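Local atomic coordinates of SusD superfamily protein (Bacteroides thetaiotaomicron VPI-5482, PDB entry 3HDX), a protein that probably binds polysaccharide at the outer membrane as a SusD homolog, serving carbohydrate uptake and metabolism in this gut bacterium. Residues Gln113-Ala116 / Leu117-Phe120; Lys192-Lys196 / Leu197-Ser201; Glu215-Thr218 / Tyr219-Ile223. All coordinates share one frame; numbering follows the deposited sequence.

Contact 1: residues Gln113-Ala116 / Leu117-Phe120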
loop_
_atom_site.group_PDB
_atom_site.type_symbol
_atom_site.label_atom_id
_atom_site.label_comp_id
_atom_site.label_asym_id
_atom_site.label_seq_id
_atom_site.Cartn_x
_atom_site.Cartn_y
_atom_site.Cartn_z
ATOM N N GLN A 113 17.432 0.038 5.127
ATOM C CA GLN A 113 16.478 0.050 4.023
ATOM C C GLN A 113 16.094 -1.345 3.601
ATOM O O GLN A 113 14.892 -1.626 3.474
ATOM C CB GLN A 113 16.991 0.853 2.848
ATOM C CG GLN A 113 17.043 2.360 3.103
ATOM C CD GLN A 113 17.831 3.079 2.047
ATOM O OE1 GLN A 113 17.318 3.399 0.965
ATOM N NE2 GLN A 113 19.103 3.369 2.370
ATOM N N VAL A 114 17.099 -2.211 3.344
ATOM C CA VAL A 114 16.769 -3.570 2.869
ATOM C C VAL A 114 16.038 -4.352 3.974
ATOM O O VAL A 114 15.122 -5.123 3.688
ATOM C CB VAL A 114 17.962 -4.352 2.274
ATOM C CG1 VAL A 114 18.545 -3.550 1.107
ATOM C CG2 VAL A 114 18.983 -4.687 3.311
ATOM N N ARG A 115 16.426 -4.142 5.226
ATOM C CA ARG A 115 15.762 -4.792 6.353
ATOM C C ARG A 115 14.279 -4.371 6.370
ATOM O O ARG A 115 13.394 -5.224 6.585
ATOM C CB ARG A 115 16.432 -4.404 7.685
ATOM C CG ARG A 115 15.890 -5.103 8.872
ATOM C CD ARG A 115 16.478 -4.635 10.157
ATOM N NE ARG A 115 17.879 -4.900 10.351
ATOM C CZ ARG A 115 18.424 -5.989 10.868
ATOM N NH1 ARG A 115 17.722 -7.089 11.065
ATOM N NH2 ARG A 115 19.747 -6.010 11.091
ATOM N N ALA A 116 14.023 -3.074 6.203
ATOM C CA ALA A 116 12.651 -2.555 6.203
ATOM C C ALA A 116 11.850 -3.070 4.994
ATOM O O ALA A 116 10.660 -3.377 5.133
ATOM C CB ALA A 116 12.659 -1.003 6.255
ATOM N N LEU A 117 12.490 -3.146 3.825
ATOM C CA LEU A 117 11.823 -3.659 2.640
ATOM C C LEU A 117 11.431 -5.127 2.815
ATOM O O LEU A 117 10.346 -5.550 2.403
ATOM C CB LEU A 117 12.669 -3.430 1.383
ATOM C CG LEU A 117 12.812 -1.983 0.904
ATOM C CD1 LEU A 117 13.982 -1.839 -0.098
ATOM C CD2 LEU A 117 11.528 -1.490 0.243
ATOM N N ARG A 118 12.326 -5.912 3.396
ATOM C CA ARG A 118 12.015 -7.315 3.688
ATOM C C ARG A 118 10.808 -7.422 4.638
ATOM O O ARG A 118 9.917 -8.258 4.422
ATOM C CB ARG A 118 13.239 -8.039 4.236
ATOM C CG ARG A 118 12.975 -9.466 4.684
ATOM C CD ARG A 118 14.273 -10.211 4.967
ATOM N NE ARG A 118 14.923 -9.668 6.169
ATOM C CZ ARG A 118 16.018 -10.163 6.741
ATOM N NH1 ARG A 118 16.696 -11.168 6.167
ATOM N NH2 ARG A 118 16.480 -9.616 7.864
ATOM N N ALA A 119 10.824 -6.599 5.710
ATOM C CA ALA A 119 9.745 -6.592 6.684
ATOM C C ALA A 119 8.419 -6.170 6.043
ATOM O O ALA A 119 7.361 -6.763 6.330
ATOM C CB ALA A 119 10.093 -5.694 7.894
ATOM N N PHE A 120 8.483 -5.161 5.172
ATOM C CA PHE A 120 7.294 -4.726 4.401
ATOM C C PHE A 120 6.758 -5.860 3.534
ATOM O O PHE A 120 5.535 -6.092 3.505
ATOM C CB PHE A 120 7.631 -3.480 3.570
ATOM C CG PHE A 120 6.541 -3.043 2.650
ATOM C CD1 PHE A 120 5.413 -2.415 3.142
ATOM C CD2 PHE A 120 6.644 -3.275 1.285
ATOM C CE1 PHE A 120 4.402 -1.997 2.258
ATOM C CE2 PHE A 120 5.636 -2.873 0.410
ATOM C CZ PHE A 120 4.523 -2.230 0.895
HETATM O O HOH W 1 13.575 -7.670 7.711
#

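Contact 2: residues Lys192-Lys196 / Leu197-Ser201. With EDO (1,2-ethanediol), chain B.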
loop_
_atom_site.group_PDB
_atom_site.type_symbol
_atom_site.label_atom_id
_atom_site.label_comp_id
_atom_site.label_asym_id
_atom_site.label_seq_id
_atom_site.Cartn_x
_atom_site.Cartn_y
_atom_site.Cartn_z
ATOM N N LYS A 192 11.359 8.764 -2.591
ATOM C CA LYS A 192 12.115 7.790 -3.386
ATOM C C LYS A 192 12.646 6.667 -2.486
ATOM O O LYS A 192 12.365 5.473 -2.713
ATOM C CB LYS A 192 13.200 8.511 -4.219
ATOM C CG LYS A 192 12.529 9.535 -5.169
ATOM C CD LYS A 192 13.390 10.052 -6.285
ATOM C CE LYS A 192 12.563 10.887 -7.260
ATOM N NZ LYS A 192 13.426 11.358 -8.404
ATOM N N LEU A 193 13.378 7.032 -1.456
ATOM C CA LEU A 193 13.906 6.061 -0.490
ATOM C C LEU A 193 13.006 5.874 0.750
ATOM O O LEU A 193 12.347 6.824 1.190
ATOM C CB LEU A 193 15.303 6.500 -0.031
ATOM C CG LEU A 193 16.327 6.621 -1.176
ATOM C CD1 LEU A 193 17.617 7.156 -0.586
ATOM C CD2 LEU A 193 16.571 5.307 -1.963
ATOM N N PHE A 194 13.011 4.648 1.288
ATOM C CA PHE A 194 12.310 4.278 2.495
ATOM C C PHE A 194 12.956 5.090 3.645
ATOM O O PHE A 194 14.179 5.000 3.849
ATOM C CB PHE A 194 12.506 2.773 2.673
ATOM C CG PHE A 194 11.491 2.106 3.511
ATOM C CD1 PHE A 194 11.618 2.079 4.874
ATOM C CD2 PHE A 194 10.463 1.369 2.921
ATOM C CE1 PHE A 194 10.695 1.451 5.651
ATOM C CE2 PHE A 194 9.540 0.702 3.721
ATOM C CZ PHE A 194 9.688 0.737 5.083
ATOM N N ASN A 195 12.170 5.900 4.346
ATOM C CA ASN A 195 12.693 6.729 5.425
ATOM C C ASN A 195 12.174 6.227 6.763
ATOM O O ASN A 195 11.407 5.242 6.845
ATOM C CB ASN A 195 12.353 8.209 5.132
ATOM C CG ASN A 195 10.848 8.491 5.138
ATOM O OD1 ASN A 195 10.188 8.268 6.146
ATOM N ND2 ASN A 195 10.319 9.008 4.018
ATOM N N LYS A 196 12.579 6.892 7.837
ATOM C CA LYS A 196 12.207 6.432 9.173
ATOM C C LYS A 196 10.675 6.341 9.328
ATOM O O LYS A 196 10.156 5.380 9.947
ATOM C CB LYS A 196 12.773 7.332 10.250
ATOM C CG LYS A 196 12.757 6.747 11.654
ATOM C CD LYS A 196 13.076 7.772 12.751
ATOM C CE LYS A 196 14.464 8.386 12.734
ATOM N NZ LYS A 196 15.517 7.322 12.941
ATOM N N LEU A 197 9.956 7.342 8.799
ATOM C CA LEU A 197 8.488 7.348 8.890
ATOM C C LEU A 197 7.838 6.280 8.011
ATOM O O LEU A 197 6.770 5.739 8.366
ATOM C CB LEU A 197 7.892 8.727 8.684
ATOM C CG LEU A 197 8.373 9.781 9.690
ATOM C CD1 LEU A 197 7.587 11.140 9.488
ATOM C CD2 LEU A 197 8.239 9.247 11.169
ATOM N N SER A 198 8.484 5.950 6.884
ATOM C CA SER A 198 8.019 4.807 6.066
ATOM C C SER A 198 7.947 3.558 6.963
ATOM O O SER A 198 6.946 2.836 6.986
ATOM C CB SER A 198 8.985 4.535 4.907
ATOM O OG SER A 198 9.294 5.708 4.174
ATOM N N ALA A 199 9.006 3.310 7.733
ATOM C CA ALA A 199 9.039 2.129 8.645
ATOM C C ALA A 199 7.953 2.209 9.706
ATOM O O ALA A 199 7.256 1.227 9.977
ATOM C CB ALA A 199 10.429 1.958 9.279
ATOM N N TYR A 200 7.814 3.388 10.323
ATOM C CA TYR A 200 6.718 3.581 11.295
ATOM C C TYR A 200 5.335 3.328 10.694
ATOM O O TYR A 200 4.455 2.823 11.393
ATOM C CB TYR A 200 6.775 4.951 11.981
ATOM C CG TYR A 200 7.742 5.051 13.143
ATOM C CD1 TYR A 200 7.472 4.413 14.337
ATOM C CD2 TYR A 200 8.921 5.769 13.041
ATOM C CE1 TYR A 200 8.336 4.506 15.423
ATOM C CE2 TYR A 200 9.783 5.908 14.144
ATOM C CZ TYR A 200 9.504 5.268 15.314
ATOM O OH TYR A 200 10.335 5.348 16.390
ATOM N N SER A 201 5.157 3.667 9.425
ATOM C CA SER A 201 3.865 3.476 8.755
ATOM C C SER A 201 3.543 1.998 8.611
ATOM O O SER A 201 2.379 1.606 8.782
ATOM C CB SER A 201 3.780 4.208 7.394
ATOM O OG SER A 201 4.441 3.526 6.345
HETATM C C1 EDO B . 18.011 9.837 -7.907
HETATM O O1 EDO B . 16.662 10.239 -8.180
HETATM C C2 EDO B . 18.498 10.678 -6.739
HETATM O O2 EDO B . 18.546 12.065 -7.089
#

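Contact 3: residues Glu215-Thr218 / Tyr219-Ile223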
loop_
_atom_site.group_PDB
_atom_site.type_symbol
_atom_site.label_atom_id
_atom_site.label_comp_id
_atom_site.label_asym_id
_atom_site.label_seq_id
_atom_site.Cartn_x
_atom_site.Cartn_y
_atom_site.Cartn_z
ATOM N N GLU A 215 -0.891 0.370 20.018
ATOM C CA GLU A 215 0.364 0.581 19.294
ATOM C C GLU A 215 0.124 1.294 17.957
ATOM O O GLU A 215 0.892 2.221 17.577
ATOM C CB GLU A 215 1.157 -0.710 19.119
ATOM C CG GLU A 215 1.668 -1.250 20.438
ATOM C CD GLU A 215 2.540 -2.535 20.295
ATOM O OE1 GLU A 215 2.917 -2.957 19.208
ATOM O OE2 GLU A 215 2.823 -3.185 21.291
ATOM N N ALA A 216 -0.973 0.949 17.262
ATOM C CA ALA A 216 -1.275 1.626 16.006
ATOM C C ALA A 216 -1.458 3.140 16.227
ATOM O O ALA A 216 -1.015 3.954 15.421
ATOM C CB ALA A 216 -2.522 1.044 15.326
ATOM N N GLU A 217 -2.120 3.501 17.316
ATOM C CA GLU A 217 -2.370 4.913 17.628
ATOM C C GLU A 217 -1.038 5.630 17.900
ATOM O O GLU A 217 -0.798 6.724 17.359
ATOM C CB GLU A 217 -3.347 5.016 18.815
ATOM C CG GLU A 217 -4.027 6.370 18.990
ATOM C CD GLU A 217 -3.150 7.455 19.534
ATOM O OE1 GLU A 217 -2.226 7.133 20.332
ATOM O OE2 GLU A 217 -3.415 8.652 19.150
ATOM N N THR A 218 -0.169 5.000 18.702
ATOM C CA THR A 218 1.125 5.617 19.042
ATOM C C THR A 218 2.003 5.832 17.809
ATOM O O THR A 218 2.607 6.895 17.616
ATOM C CB THR A 218 1.873 4.725 20.051
ATOM O OG1 THR A 218 1.089 4.650 21.250
ATOM C CG2 THR A 218 3.245 5.328 20.350
ATOM N N TYR A 219 2.071 4.827 16.964
ATOM C CA TYR A 219 2.869 4.945 15.757
ATOM C C TYR A 219 2.292 5.935 14.756
ATOM O O TYR A 219 3.037 6.702 14.146
ATOM C CB TYR A 219 3.091 3.575 15.087
ATOM C CG TYR A 219 3.904 2.596 15.912
ATOM C CD1 TYR A 219 5.090 2.989 16.542
ATOM C CD2 TYR A 219 3.520 1.260 16.020
ATOM C CE1 TYR A 219 5.838 2.071 17.286
ATOM C CE2 TYR A 219 4.271 0.352 16.731
ATOM C CZ TYR A 219 5.419 0.765 17.375
ATOM O OH TYR A 219 6.199 -0.148 18.077
ATOM N N SER A 220 0.970 5.932 14.570
ATOM C CA SER A 220 0.328 6.898 13.667
ATOM C C SER A 220 0.581 8.321 14.185
ATOM O O SER A 220 0.883 9.248 13.415
ATOM C CB SER A 220 -1.181 6.622 13.565
ATOM O OG SER A 220 -1.455 5.348 13.008
ATOM N N ALA A 221 0.452 8.498 15.504
ATOM C CA ALA A 221 0.725 9.800 16.151
ATOM C C ALA A 221 2.160 10.249 15.883
ATOM O O ALA A 221 2.417 11.381 15.512
ATOM C CB ALA A 221 0.439 9.730 17.667
ATOM N N PHE A 222 3.093 9.324 15.988
ATOM C CA PHE A 222 4.502 9.652 15.799
ATOM C C PHE A 222 4.725 10.162 14.372
ATOM O O PHE A 222 5.417 11.147 14.135
ATOM C CB PHE A 222 5.407 8.450 16.094
ATOM C CG PHE A 222 6.849 8.795 16.133
ATOM C CD1 PHE A 222 7.426 9.204 17.333
ATOM C CD2 PHE A 222 7.621 8.771 14.988
ATOM C CE1 PHE A 222 8.787 9.589 17.381
ATOM C CE2 PHE A 222 8.967 9.190 14.995
ATOM C CZ PHE A 222 9.556 9.575 16.220
ATOM N N ILE A 223 4.120 9.477 13.412
ATOM C CA ILE A 223 4.214 9.880 12.016
ATOM C C ILE A 223 3.671 11.288 11.758
ATOM O O ILE A 223 4.329 12.131 11.145
ATOM C CB ILE A 223 3.511 8.847 11.079
ATOM C CG1 ILE A 223 4.205 7.489 11.149
ATOM C CG2 ILE A 223 3.498 9.353 9.638
ATOM C CD1 ILE A 223 3.287 6.336 10.696
HETATM O O HOH W 2 5.213 -2.604 18.114
#

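Contact 1: residues Gln113-Ala116 / Leu117-Phe120
Leu117 N, Arg118 N, Ala119 N and Phe120 N donate in turn to the carbonyl oxygens of Gln113, Val114, Arg115 and Ala116, an unbroken i to i+4 ladder with N-H...O angles of 157° to 164°. The shortest rung, Phe120 N to Ala116 O, measures 2.8 Å. Leu117 folds back over the preceding turn: CG is set beside its own backbone N, which brings Leu117 CG to 3.3 Å from Gln113 O. These turns belong to helix 104-129, one of the helices of the TPR-like alpha-helical core that SusD-family proteins share; helices 11-30, 76-91 and 152-169 pack against it here. Between helices 152-169 and 76-91 the two arginines converge, Arg115 NH1 and Arg118 NH2 being 4.3 Å apart. Both nitrogens form salt bridges to Glu162 OE1, and the shared carboxylate probably balances their charges. The Arg118 chain runs extended from CB and then bends at chi3 (69°), which brings NE to a water that bridges the turn, donating to Arg115 O at 2.7 Å and accepting from Arg118 NE at 2.9 Å. This water lies at the edge of the Arg118 guanidinium, in its plane, and with Ser86 OG at NH1 and Glu162 at NH2 it restricts rotation of that flat group. Arg115 O therefore serves two donors, the water and Ala119 N. Around the helix, the amide of Gln113 leads away from the second segment, OE1 bonded to Tyr22 OH and NE2 to Tyr181 OH and Tyr109 O.

Contact 2: residues Lys192-Lys196 / Leu197-Ser201
Asn195 OD1 is gripped by two backbone amides of the first helical turn: Ser198 N at 3.0 Å and, in a weak and bent bond, Leu197 N at 2.8 Å. Asn195 is thus the N-cap of helix 196-209, and the reciprocal bond from Asn195 N to Ser198 OG, 2.9 Å and nearly straight at 163°, completes a capping box. The cap is reached because Asn195 CG stands between its backbone N and carbonyl carbon (chi1 65°). Ser198 N comes from above the carbonyl plane, 48° out of it, and so not on a lone pair. With an alanine in its place, the amides of Ser198 and Leu197 would probably lose their side-chain acceptor and the first turn would start uncapped. Ser198 OG also takes part in a hydrogen bond with Ile258 O, so the buried hydroxyl ties the cap to the chain just before strand 259-261. In the Phe194 conformer described, Ser198 CB sits over the centre of the ring, 3.6 Å from the centroid and nearly on the ring normal, a CH-pi contact, and Phe194 CE1 meets Ala199 CB at 3.7 Å. Along the next turn Lys196 and Tyr200 run side by side, pointing the same way; the lysine bends at its last two torsions, and its NZ bonds to Leu170 O and Ile167 O. Lys196 CG and CD each lie 4.0 Å from Tyr200 CE2.

Contact 3: residues Glu215-Thr218 / Tyr219-Ile223
Ala216 O receives both the backbone N of Ser220, at 2.9 Å, and, in the conformer described, its OG, at 2.8 Å, the two donors arriving from opposite faces of the carbonyl plane. This i to i+4 side-chain bond on helix 213-226, part of the helical core of the SusD-like fold, uses the serine's setting of OG beside its own N (chi1 -63°). In that conformer it satisfies the buried hydroxyl within the helix, where Ser220 packs on Ile366 and Leu369 of helix 363-376 and on Ala204 of helix 196-209. Nearby, Ala221 N bonds to Glu217 O, while the Glu217 carboxylate reaches across to helix 363-376, where OE2 forms a salt bridge with Arg370 NE.

The other side is looser. Thr218 is exposed, its OG1 hydrogen-bonded back to Ala214 O, and Glu215 CB stays 4.1 Å from Tyr219 CE2. The close exception is Tyr219 CD2, 3.2 Å from Glu215 O, the carbonyl that also accepts from Tyr219 N. The polar ends of the two side chains do not meet directly: a water in the plane of the tyrosine ring joins them, 2.6 Å from both Glu215 OE1 and Tyr219 OH.

How the contacts relate
The three contacts follow one another along the chain and step across the helical core, with contact 2 in the middle. Its centre is 10 Å from that of contact 1 and 14 Å from that of contact 3, while contacts 1 and 3 remain about 12 Å apart at their nearest atoms. Toward contact 1, in the conformer described, Phe194 CD2 lies 4.1 Å from Leu117 CD2, and Leu193 packs on Gln113. Toward contact 3, Tyr200 CE2 reaches Phe222 CE2 at 3.5 Å, and Ile223 CD1 touches Ser201 N at the same distance. Ethanediol molecules, probably from crystallisation, lie near Lys192, Tyr200 and Thr218, and by themselves identify no glycan site.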